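Local coordinates for protein alpha-fucosidase (Bifidobacterium bifidum, PDB 2EAB) that probably releases alpha-1,2-linked L-fucose from glycans by hydrolysis, this chain being the catalytic part of a longer, calcium-binding and probably membrane-anchored protein, at residues Y376-G379 with R380-T383; V583-M586 with L587-I591; W632-A635 with K636-K640; F764-D767 with G768-N772. One frame throughout, in Å; residues are numbered along the deposited sequence.

Interaction 1: Y376-G379 with R380-T383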
loop_
_atom_site.group_PDB
_atom_site.type_symbol
_atom_site.label_atom_id
_atom_site.label_comp_id
_atom_site.label_asym_id
_atom_site.label_seq_id
_atom_site.Cartn_x
_atom_site.Cartn_y
_atom_site.Cartn_z
ATOM N N TYR A 376 -14.034 4.080 -1.524
ATOM C CA TYR A 376 -13.722 3.049 -0.541
ATOM C C TYR A 376 -13.515 1.685 -1.210
ATOM O O TYR A 376 -12.500 1.009 -1.002
ATOM C CB TYR A 376 -14.831 2.946 0.523
ATOM C CG TYR A 376 -14.612 1.749 1.412
ATOM C CD1 TYR A 376 -13.700 1.806 2.461
ATOM C CD2 TYR A 376 -15.252 0.537 1.157
ATOM C CE1 TYR A 376 -13.464 0.698 3.261
ATOM C CE2 TYR A 376 -15.013 -0.580 1.945
ATOM C CZ TYR A 376 -14.115 -0.494 2.990
ATOM O OH TYR A 376 -13.881 -1.602 3.760
ATOM N N LYS A 377 -14.500 1.289 -2.012
ATOM C CA LYS A 377 -14.504 -0.014 -2.663
ATOM C C LYS A 377 -13.367 -0.141 -3.671
ATOM O O LYS A 377 -12.813 -1.223 -3.862
ATOM C CB LYS A 377 -15.842 -0.244 -3.358
ATOM C CG LYS A 377 -16.984 -0.497 -2.391
ATOM C CD LYS A 377 -18.327 -0.383 -3.085
ATOM C CE LYS A 377 -19.439 -0.769 -2.131
ATOM N NZ LYS A 377 -20.773 -0.736 -2.786
ATOM N N TYR A 378 -13.027 0.976 -4.311
ATOM C CA TYR A 378 -11.961 1.011 -5.311
ATOM C C TYR A 378 -10.617 0.644 -4.699
ATOM O O TYR A 378 -9.807 -0.012 -5.349
ATOM C CB TYR A 378 -11.868 2.404 -5.919
ATOM C CG TYR A 378 -11.271 2.541 -7.312
ATOM C CD1 TYR A 378 -11.457 1.574 -8.307
ATOM C CD2 TYR A 378 -10.583 3.699 -7.645
ATOM C CE1 TYR A 378 -10.933 1.766 -9.598
ATOM C CE2 TYR A 378 -10.069 3.901 -8.915
ATOM C CZ TYR A 378 -10.251 2.940 -9.885
ATOM O OH TYR A 378 -9.759 3.167 -11.149
ATOM N N GLY A 379 -10.374 1.066 -3.459
ATOM C CA GLY A 379 -9.133 0.728 -2.774
ATOM C C GLY A 379 -8.996 -0.769 -2.586
ATOM O O GLY A 379 -7.898 -1.313 -2.665
ATOM N N ARG A 380 -10.116 -1.435 -2.327
ATOM C CA ARG A 380 -10.116 -2.887 -2.233
ATOM C C ARG A 380 -9.880 -3.495 -3.613
ATOM O O ARG A 380 -9.013 -4.349 -3.778
ATOM C CB ARG A 380 -11.419 -3.395 -1.608
ATOM C CG ARG A 380 -11.614 -2.929 -0.166
ATOM C CD ARG A 380 -12.781 -3.610 0.532
ATOM N NE ARG A 380 -12.516 -5.016 0.814
ATOM C CZ ARG A 380 -12.995 -6.033 0.102
ATOM N NH1 ARG A 380 -13.774 -5.818 -0.955
ATOM N NH2 ARG A 380 -12.705 -7.271 0.458
ATOM N N TYR A 381 -10.642 -3.031 -4.602
ATOM C CA TYR A 381 -10.484 -3.466 -5.986
ATOM C C TYR A 381 -9.028 -3.370 -6.458
ATOM O O TYR A 381 -8.496 -4.307 -7.054
ATOM C CB TYR A 381 -11.401 -2.639 -6.901
ATOM C CG TYR A 381 -11.152 -2.906 -8.360
ATOM C CD1 TYR A 381 -11.771 -3.969 -9.005
ATOM C CD2 TYR A 381 -10.263 -2.116 -9.090
ATOM C CE1 TYR A 381 -11.525 -4.230 -10.347
ATOM C CE2 TYR A 381 -10.006 -2.371 -10.427
ATOM C CZ TYR A 381 -10.640 -3.428 -11.048
ATOM O OH TYR A 381 -10.383 -3.684 -12.371
ATOM N N LEU A 382 -8.395 -2.232 -6.177
ATOM C CA LEU A 382 -7.043 -1.959 -6.660
ATOM C C LEU A 382 -6.012 -2.857 -5.994
ATOM O O LEU A 382 -4.969 -3.141 -6.589
ATOM C CB LEU A 382 -6.675 -0.484 -6.489
ATOM C CG LEU A 382 -7.426 0.495 -7.399
ATOM C CD1 LEU A 382 -7.166 1.917 -6.937
ATOM C CD2 LEU A 382 -7.046 0.318 -8.879
ATOM N N THR A 383 -6.306 -3.308 -4.771
ATOM C CA THR A 383 -5.459 -4.296 -4.108
ATOM C C THR A 383 -5.517 -5.625 -4.866
ATOM O O THR A 383 -4.485 -6.224 -5.167
ATOM C CB THR A 383 -5.869 -4.528 -2.635
ATOM O OG1 THR A 383 -5.907 -3.285 -1.928
ATOM C CG2 THR A 383 -4.878 -5.448 -1.943
#
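Leu382 lays its CD1 methyl over one face of the Tyr378 ring, 4.0 Å from the ring centroid and 16° off the ring normal, which qualifies the pair as a CH-pi contact. CD1 stands off centre, toward the CG-CD2-CE2 rim. Tyr378 CD1 meets Tyr381 CD2 obliquely at 4.0 Å, so the phenol is touched by residues three and four positions onward. With CG anti to the backbone N (chi1 -155°), Tyr378 turns its ring out from the helix, where Leu382 and Tyr381 come up against it. Cut back to alanine, this position is likely to leave Leu382 CD1 without its aromatic floor and Tyr381 with a gap beside CD2. The backbone below is regular: Tyr381 N binds Lys377 O at 2.9 Å and Leu382 N binds Tyr378 O at 2.8 Å. All of this lies on helix 365-386, in the catalytic domain of glycoside hydrolase family 95, which is built on an (alpha/alpha)6 barrel. At the next residue, Gly379 O accepts the Thr383 hydroxyl, OG1 lying in the carbonyl plane at 2.9 Å, as well as a weak bond from Thr383 N at 3.3 Å; the hydroxyl thus reinforces a stretched backbone link. On another side of the helix, Arg380 CD comes to 4.0 Å from Tyr376 OH, and the guanidinium and ring planes are 18° apart. Second-shell partners fix these polar ends: Arg380 binds the carbonyls of Ile330, Tyr331 and Ala435, Tyr376 OH binds Asp777, and Tyr381 OH reaches Pro53 O in strand 52-55.

Interaction 2: V583-M586 with L587-I591; sequences VWQM and LNDAI. With TRS (2-amino-2-hydroxymethyl-propane-1,3-diol), chain J.
Asp589 and Gln585, one turn apart, meet through the O1 hydroxyl of a bound TRS molecule, probably from the crystallisation liquor: O1 donates to Asp589 OD1 at 2.6 Å, while Gln585 NE2 gives it a weak bond at 2.9 Å with an N-H...O angle of 127°. Both residues project from one flank of alpha-helix 577-596 in the family 95 catalytic domain, consistent with their i to i+4 spacing. Gln585 is bent at chi2 (69°), which swings its amide toward O1, and NE2 also binds Asp690 OD1. Asp690 and Glu520 are calcium ligands of this protein; no ion is modelled beside them here, and both hydrogen-bond TRS. Beside the two gripping residues stands Asn588, between the indole of Trp584 and TRS O1, with its CG 3.2 Å from O1. Its ND2 approaches Trp584 CH2 to 3.2 Å, the side chains running side by side with amide and indole planes 74° apart. A glycine in place of the asparagine is likely to open a gap between the indole and the bound molecule, leaving the six-membered end of Trp584 less confined. Asp589 N binds Gln585 O at 2.8 Å, so the backbone itself sets the spacing of the two polar arms. Away from the ligand, Met586 packs on helices 507-520 and 525-546, and Val583 lies alongside Leu587 with CG1 4.2 Å from CD1.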
loop_
_atom_site.group_PDB
_atom_site.type_symbol
_atom_site.label_atom_id
_atom_site.label_comp_id
_atom_site.label_asym_id
_atom_site.label_seq_id
_atom_site.Cartn_x
_atom_site.Cartn_y
_atom_site.Cartn_z
ATOM N N VAL A 583 10.925 2.504 16.432
ATOM C CA VAL A 583 11.734 1.464 17.072
ATOM C C VAL A 583 11.006 0.885 18.288
ATOM O O VAL A 583 11.030 -0.330 18.508
ATOM C CB VAL A 583 13.163 1.960 17.396
ATOM C CG1 VAL A 583 13.944 0.918 18.203
ATOM C CG2 VAL A 583 13.899 2.268 16.098
ATOM N N TRP A 584 10.338 1.754 19.044
ATOM C CA TRP A 584 9.508 1.315 20.161
ATOM C C TRP A 584 8.455 0.318 19.681
ATOM O O TRP A 584 8.274 -0.743 20.295
ATOM C CB TRP A 584 8.861 2.521 20.836
ATOM C CG TRP A 584 8.037 2.202 22.047
ATOM C CD1 TRP A 584 8.453 2.193 23.348
ATOM C CD2 TRP A 584 6.645 1.865 22.069
ATOM N NE1 TRP A 584 7.406 1.868 24.177
ATOM C CE2 TRP A 584 6.283 1.667 23.420
ATOM C CE3 TRP A 584 5.664 1.725 21.079
ATOM C CZ2 TRP A 584 4.982 1.320 23.804
ATOM C CZ3 TRP A 584 4.372 1.378 21.463
ATOM C CH2 TRP A 584 4.042 1.190 22.816
ATOM N N GLN A 585 7.784 0.640 18.576
ATOM C CA GLN A 585 6.744 -0.240 18.056
ATOM C C GLN A 585 7.309 -1.571 17.594
ATOM O O GLN A 585 6.685 -2.619 17.805
ATOM C CB GLN A 585 5.979 0.413 16.909
ATOM C CG GLN A 585 4.615 -0.216 16.695
ATOM C CD GLN A 585 3.673 0.096 17.841
ATOM O OE1 GLN A 585 3.305 1.245 18.049
ATOM N NE2 GLN A 585 3.307 -0.926 18.612
ATOM N N MET A 586 8.480 -1.532 16.956
ATOM C CA MET A 586 9.117 -2.755 16.486
ATOM C C MET A 586 9.460 -3.675 17.652
ATOM O O MET A 586 9.196 -4.872 17.599
ATOM C CB MET A 586 10.372 -2.456 15.672
ATOM C CG MET A 586 11.020 -3.719 15.134
ATOM S SD MET A 586 12.547 -3.427 14.253
ATOM C CE MET A 586 13.599 -2.776 15.563
ATOM N N LEU A 587 10.065 -3.116 18.694
ATOM C CA LEU A 587 10.411 -3.923 19.861
ATOM C C LEU A 587 9.158 -4.476 20.536
ATOM O O LEU A 587 9.153 -5.615 21.004
ATOM C CB LEU A 587 11.267 -3.124 20.847
ATOM C CG LEU A 587 12.665 -2.736 20.351
ATOM C CD1 LEU A 587 13.338 -1.799 21.339
ATOM C CD2 LEU A 587 13.541 -3.966 20.092
ATOM N N ASN A 588 8.102 -3.670 20.564
ATOM C CA ASN A 588 6.814 -4.094 21.095
ATOM C C ASN A 588 6.273 -5.301 20.317
ATOM O O ASN A 588 5.930 -6.337 20.908
ATOM C CB ASN A 588 5.839 -2.916 21.042
ATOM C CG ASN A 588 4.706 -3.038 22.042
ATOM O OD1 ASN A 588 4.534 -4.061 22.709
ATOM N ND2 ASN A 588 3.922 -1.978 22.155
ATOM N N ASP A 589 6.225 -5.169 18.991
ATOM C CA ASP A 589 5.801 -6.262 18.115
ATOM C C ASP A 589 6.704 -7.489 18.257
ATOM O O ASP A 589 6.208 -8.623 18.299
ATOM C CB ASP A 589 5.796 -5.824 16.640
ATOM C CG ASP A 589 4.641 -4.889 16.269
ATOM O OD1 ASP A 589 3.748 -4.628 17.094
ATOM O OD2 ASP A 589 4.628 -4.421 15.107
ATOM N N ALA A 590 8.017 -7.263 18.319
ATOM C CA ALA A 590 8.981 -8.355 18.448
ATOM C C ALA A 590 8.778 -9.140 19.742
ATOM O O ALA A 590 8.821 -10.371 19.737
ATOM C CB ALA A 590 10.402 -7.821 18.362
ATOM N N ILE A 591 8.559 -8.423 20.839
ATOM C CA ILE A 591 8.273 -9.047 22.129
ATOM C C ILE A 591 6.997 -9.881 22.046
ATOM O O ILE A 591 6.954 -11.011 22.542
ATOM C CB ILE A 591 8.193 -7.991 23.254
ATOM C CG1 ILE A 591 9.595 -7.453 23.563
ATOM C CG2 ILE A 591 7.564 -8.578 24.519
ATOM C CD1 ILE A 591 9.616 -6.144 24.326
HETATM C C TRS J . 0.872 -4.794 19.826
HETATM C C1 TRS J . 2.264 -4.482 20.362
HETATM C C2 TRS J . -0.012 -5.195 20.986
HETATM C C3 TRS J . 0.940 -5.931 18.809
HETATM N N TRS J . 0.317 -3.595 19.194
HETATM O O1 TRS J . 3.033 -3.730 19.413
HETATM O O2 TRS J . 0.317 -6.241 21.742
HETATM O O3 TRS J . -0.373 -6.286 18.354
#

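Interaction 3: W632-A635 with K636-K640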
loop_
_atom_site.group_PDB
_atom_site.type_symbol
_atom_site.label_atom_id
_atom_site.label_comp_id
_atom_site.label_asym_id
_atom_site.label_seq_id
_atom_site.Cartn_x
_atom_site.Cartn_y
_atom_site.Cartn_z
ATOM N N TRP A 632 15.159 -6.884 24.834
ATOM C CA TRP A 632 14.150 -6.114 24.125
ATOM C C TRP A 632 13.271 -5.295 25.071
ATOM O O TRP A 632 12.981 -4.135 24.788
ATOM C CB TRP A 632 13.292 -7.013 23.242
ATOM C CG TRP A 632 14.059 -7.678 22.134
ATOM C CD1 TRP A 632 15.335 -7.394 21.711
ATOM C CD2 TRP A 632 13.585 -8.729 21.290
ATOM N NE1 TRP A 632 15.679 -8.216 20.666
ATOM C CE2 TRP A 632 14.619 -9.039 20.382
ATOM C CE3 TRP A 632 12.377 -9.438 21.210
ATOM C CZ2 TRP A 632 14.489 -10.040 19.416
ATOM C CZ3 TRP A 632 12.247 -10.431 20.246
ATOM C CH2 TRP A 632 13.297 -10.719 19.362
ATOM N N SER A 633 12.858 -5.887 26.195
ATOM C CA SER A 633 12.053 -5.167 27.192
ATOM C C SER A 633 12.804 -3.971 27.769
ATOM O O SER A 633 12.232 -2.893 27.947
ATOM C CB SER A 633 11.620 -6.094 28.331
ATOM O OG SER A 633 10.769 -7.122 27.853
ATOM N N CYS A 634 14.088 -4.166 28.061
ATOM C CA CYS A 634 14.911 -3.095 28.598
ATOM C C CYS A 634 15.042 -1.956 27.589
ATOM O O CYS A 634 14.744 -0.804 27.905
ATOM C CB CYS A 634 16.282 -3.625 29.005
ATOM S SG CYS A 634 17.388 -2.326 29.586
ATOM N N ALA A 635 15.455 -2.286 26.367
ATOM C CA ALA A 635 15.632 -1.281 25.318
ATOM C C ALA A 635 14.341 -0.491 25.091
ATOM O O ALA A 635 14.357 0.740 25.032
ATOM C CB ALA A 635 16.100 -1.935 24.019
ATOM N N LYS A 636 13.221 -1.203 24.996
ATOM C CA LYS A 636 11.922 -0.578 24.753
ATOM C C LYS A 636 11.575 0.427 25.855
ATOM O O LYS A 636 11.077 1.521 25.576
ATOM C CB LYS A 636 10.844 -1.658 24.654
ATOM C CG LYS A 636 9.429 -1.146 24.472
ATOM C CD LYS A 636 8.476 -2.302 24.240
ATOM C CE LYS A 636 7.032 -1.867 24.373
ATOM N NZ LYS A 636 6.647 -1.643 25.790
ATOM N N SER A 637 11.858 0.053 27.104
ATOM C CA SER A 637 11.530 0.884 28.264
ATOM C C SER A 637 12.368 2.159 28.350
ATOM O O SER A 637 12.002 3.094 29.064
ATOM C CB SER A 637 11.686 0.081 29.563
ATOM O OG SER A 637 13.047 -0.048 29.940
ATOM N N LEU A 638 13.493 2.192 27.638
ATOM C CA LEU A 638 14.429 3.310 27.728
ATOM C C LEU A 638 14.253 4.365 26.647
ATOM O O LEU A 638 14.880 5.424 26.707
ATOM C CB LEU A 638 15.869 2.802 27.723
ATOM C CG LEU A 638 16.304 1.982 28.938
ATOM C CD1 LEU A 638 17.651 1.343 28.661
ATOM C CD2 LEU A 638 16.350 2.829 30.207
ATOM N N LEU A 639 13.408 4.084 25.657
ATOM C CA LEU A 639 13.222 5.012 24.544
ATOM C C LEU A 639 12.436 6.254 24.947
ATOM O O LEU A 639 12.737 7.360 24.484
ATOM C CB LEU A 639 12.563 4.310 23.355
ATOM C CG LEU A 639 13.428 3.261 22.649
ATOM C CD1 LEU A 639 12.570 2.390 21.755
ATOM C CD2 LEU A 639 14.555 3.906 21.843
ATOM N N LYS A 640 11.437 6.068 25.810
ATOM C CA LYS A 640 10.558 7.164 26.238
ATOM C C LYS A 640 10.179 8.043 25.041
ATOM O O LYS A 640 10.447 9.251 25.026
ATOM C CB LYS A 640 11.221 7.985 27.350
ATOM C CG LYS A 640 11.357 7.229 28.670
ATOM C CD LYS A 640 12.184 7.991 29.702
ATOM C CE LYS A 640 11.676 9.398 29.971
ATOM N NZ LYS A 640 12.716 10.208 30.681
#
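Cys634 and Leu638 form the close-packed part of helix 632-639: SG lies 3.8 Å from Leu638 CD1, and Leu638 CG sits 3.4 Å from Cys634 O. The cysteine chi1 of 177° turns the sulfur outward from the helix, beside Leu638 CD1, where it is also bonded to Cys610 in a disulfide. Ala635 is buried too, its methyl against Val543 of helix 525-546, and Trp632 lies against that helix and helix 577-596. The solvent side differs. Ser637 is exposed and is tied back by its hydroxyl, OG donating to Cys634 O at 2.8 Å; this follows from chi1 of 78°, which places OG between the backbone N and the carbonyl carbon. The same carbonyl takes a weak bond from Leu638 N at 3.3 Å. Leu638 N also reaches Ala635 O at 3.1 Å, with the donor above the carbonyl plane, so the pattern shifts from i+4 bonds, such as Lys636 N to Trp632 O at 2.9 Å, to an i+3 bond. Two residues later Lys640, exposed and with positive phi (42°), takes the chain out of the helix, where Arg557 binds the carbonyls of Leu639 and Lys640. This is a short helix held covalently on its sulfur-bearing flank; in its last turn a serine hydroxyl and Arg557 supply polar bonds where the i+4 backbone bonds become weak.

Interaction 4: F764-D767 with G768-N772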
loop_
_atom_site.group_PDB
_atom_site.type_symbol
_atom_site.label_atom_id
_atom_site.label_comp_id
_atom_site.label_asym_id
_atom_site.label_seq_id
_atom_site.Cartn_x
_atom_site.Cartn_y
_atom_site.Cartn_z
ATOM N N PHE A 764 -0.775 11.007 -10.336
ATOM C CA PHE A 764 -1.367 9.779 -9.805
ATOM C C PHE A 764 -0.391 9.072 -8.878
ATOM O O PHE A 764 0.754 8.811 -9.264
ATOM C CB PHE A 764 -1.756 8.852 -10.966
ATOM C CG PHE A 764 -1.935 7.394 -10.585
ATOM C CD1 PHE A 764 -2.749 7.004 -9.525
ATOM C CD2 PHE A 764 -1.317 6.412 -11.343
ATOM C CE1 PHE A 764 -2.910 5.648 -9.211
ATOM C CE2 PHE A 764 -1.481 5.062 -11.046
ATOM C CZ PHE A 764 -2.274 4.677 -9.975
ATOM N N GLN A 765 -0.862 8.787 -7.663
ATOM C CA GLN A 765 -0.145 7.997 -6.666
ATOM C C GLN A 765 -1.188 7.121 -5.995
ATOM O O GLN A 765 -2.175 7.629 -5.458
ATOM C CB GLN A 765 0.524 8.907 -5.632
ATOM C CG GLN A 765 1.716 9.687 -6.173
ATOM C CD GLN A 765 2.890 8.793 -6.508
ATOM O OE1 GLN A 765 3.138 8.471 -7.675
ATOM N NE2 GLN A 765 3.619 8.386 -5.486
ATOM N N ILE A 766 -0.992 5.811 -6.037
ATOM C CA ILE A 766 -2.017 4.887 -5.553
ATOM C C ILE A 766 -2.137 4.861 -4.025
ATOM O O ILE A 766 -3.174 4.457 -3.477
ATOM C CB ILE A 766 -1.782 3.467 -6.117
ATOM C CG1 ILE A 766 -3.091 2.671 -6.169
ATOM C CG2 ILE A 766 -0.660 2.744 -5.360
ATOM C CD1 ILE A 766 -3.012 1.414 -7.022
ATOM N N ASP A 767 -1.084 5.307 -3.340
ATOM C CA ASP A 767 -1.059 5.284 -1.880
ATOM C C ASP A 767 -2.356 5.803 -1.260
ATOM O O ASP A 767 -2.981 5.111 -0.446
ATOM C CB ASP A 767 0.178 6.002 -1.302
ATOM C CG ASP A 767 0.504 7.328 -1.994
ATOM O OD1 ASP A 767 -0.399 8.131 -2.305
ATOM O OD2 ASP A 767 1.709 7.582 -2.198
ATOM N N GLY A 768 -2.786 6.991 -1.682
ATOM C CA GLY A 768 -3.994 7.612 -1.140
ATOM C C GLY A 768 -5.280 6.853 -1.411
ATOM O O GLY A 768 -6.234 6.978 -0.647
ATOM N N ASN A 769 -5.319 6.068 -2.486
ATOM C CA ASN A 769 -6.461 5.178 -2.721
ATOM C C ASN A 769 -6.564 4.144 -1.602
ATOM O O ASN A 769 -7.638 3.919 -1.025
ATOM C CB ASN A 769 -6.349 4.460 -4.068
ATOM C CG ASN A 769 -6.728 5.338 -5.244
ATOM O OD1 ASN A 769 -5.883 5.676 -6.073
ATOM N ND2 ASN A 769 -8.006 5.708 -5.329
ATOM N N PHE A 770 -5.430 3.525 -1.289
ATOM C CA PHE A 770 -5.377 2.546 -0.214
ATOM C C PHE A 770 -5.570 3.200 1.157
ATOM O O PHE A 770 -6.214 2.625 2.043
ATOM C CB PHE A 770 -4.064 1.766 -0.283
ATOM C CG PHE A 770 -3.876 0.987 -1.563
ATOM C CD1 PHE A 770 -4.853 0.102 -2.012
ATOM C CD2 PHE A 770 -2.706 1.118 -2.305
ATOM C CE1 PHE A 770 -4.674 -0.631 -3.174
ATOM C CE2 PHE A 770 -2.512 0.374 -3.461
ATOM C CZ PHE A 770 -3.501 -0.492 -3.905
ATOM N N GLY A 771 -5.040 4.408 1.315
ATOM C CA GLY A 771 -5.199 5.167 2.554
ATOM C C GLY A 771 -6.646 5.517 2.841
ATOM O O GLY A 771 -7.081 5.497 3.992
ATOM N N ASN A 772 -7.400 5.826 1.792
ATOM C CA ASN A 772 -8.826 6.110 1.931
ATOM C C ASN A 772 -9.578 4.898 2.491
ATOM O O ASN A 772 -10.308 5.006 3.482
ATOM C CB ASN A 772 -9.415 6.559 0.588
ATOM C CG ASN A 772 -10.897 6.818 0.670
ATOM O OD1 ASN A 772 -11.692 5.880 0.704
ATOM N ND2 ASN A 772 -11.278 8.090 0.708
#
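Ile766 O is gripped by two backbone amides of the following helix: Asn769 N at 2.9 Å, weak because its N-H...O angle is only 125°, and Phe770 N at 3.3 Å, longer but much straighter at 162°. The next carbonyl continues the pattern, Gly771 N binding Asp767 O at 2.8 Å in the carbonyl plane. These bonds mark the start of helix 767-780, where a loop turns into one of the helices of the (alpha/alpha)6 barrel of the family 95 catalytic domain. Asp767 bends back on its own main chain: CG stands between the backbone N and the carbonyl carbon (chi1 43°), which brings OD1 to 2.7 Å from Gly768 N in a weak bond. Beside this polar entry lies an apolar pair. Phe770 CE2 is 3.6 Å from Ile766 CG2 and equally near its CG1, while CD1 of the same isoleucine reaches CZ at 3.7 Å, so both branches of Ile766 press on one corner of the ring. Asn769 brings OD1 to the edge of the Phe764 ring, near its plane, and CE1 is 4.3 Å away. That amide is held at both ends by the preceding loop, OD1 by Asp759 N and ND2 by Leu757 O. Phe770 also packs on Asn428 of helix 424-428. The chemistry implies a helix start held by amide-to-carbonyl bonds and by the Ile766-Phe770 packing, whereas the weak bond to Gly768 N would only partly restrain the Asp767 carboxylate, which has that of Asp759 close by.

All four contacts lie within the family 95 catalytic domain and follow one another along the chain, yet they form two clusters. Interactions 1 and 4, with centres about 10 Å apart, join helices 365-386 and 767-780: Phe770 CE1 comes to 3.2 Å from Thr383 OG1. This pairing brings together parts of the chain almost 400 residues apart, near the chain's centre and the bound calcium. Interactions 2 and 3, centres about 9 Å apart, join consecutive helices 577-596 and 632-639, Lys636 CE lying 3.5 Å from Asn588 CG. Nearest atoms of interactions 1 and 2 are about 20 Å apart, so the clusters lie in separate regions of one domain.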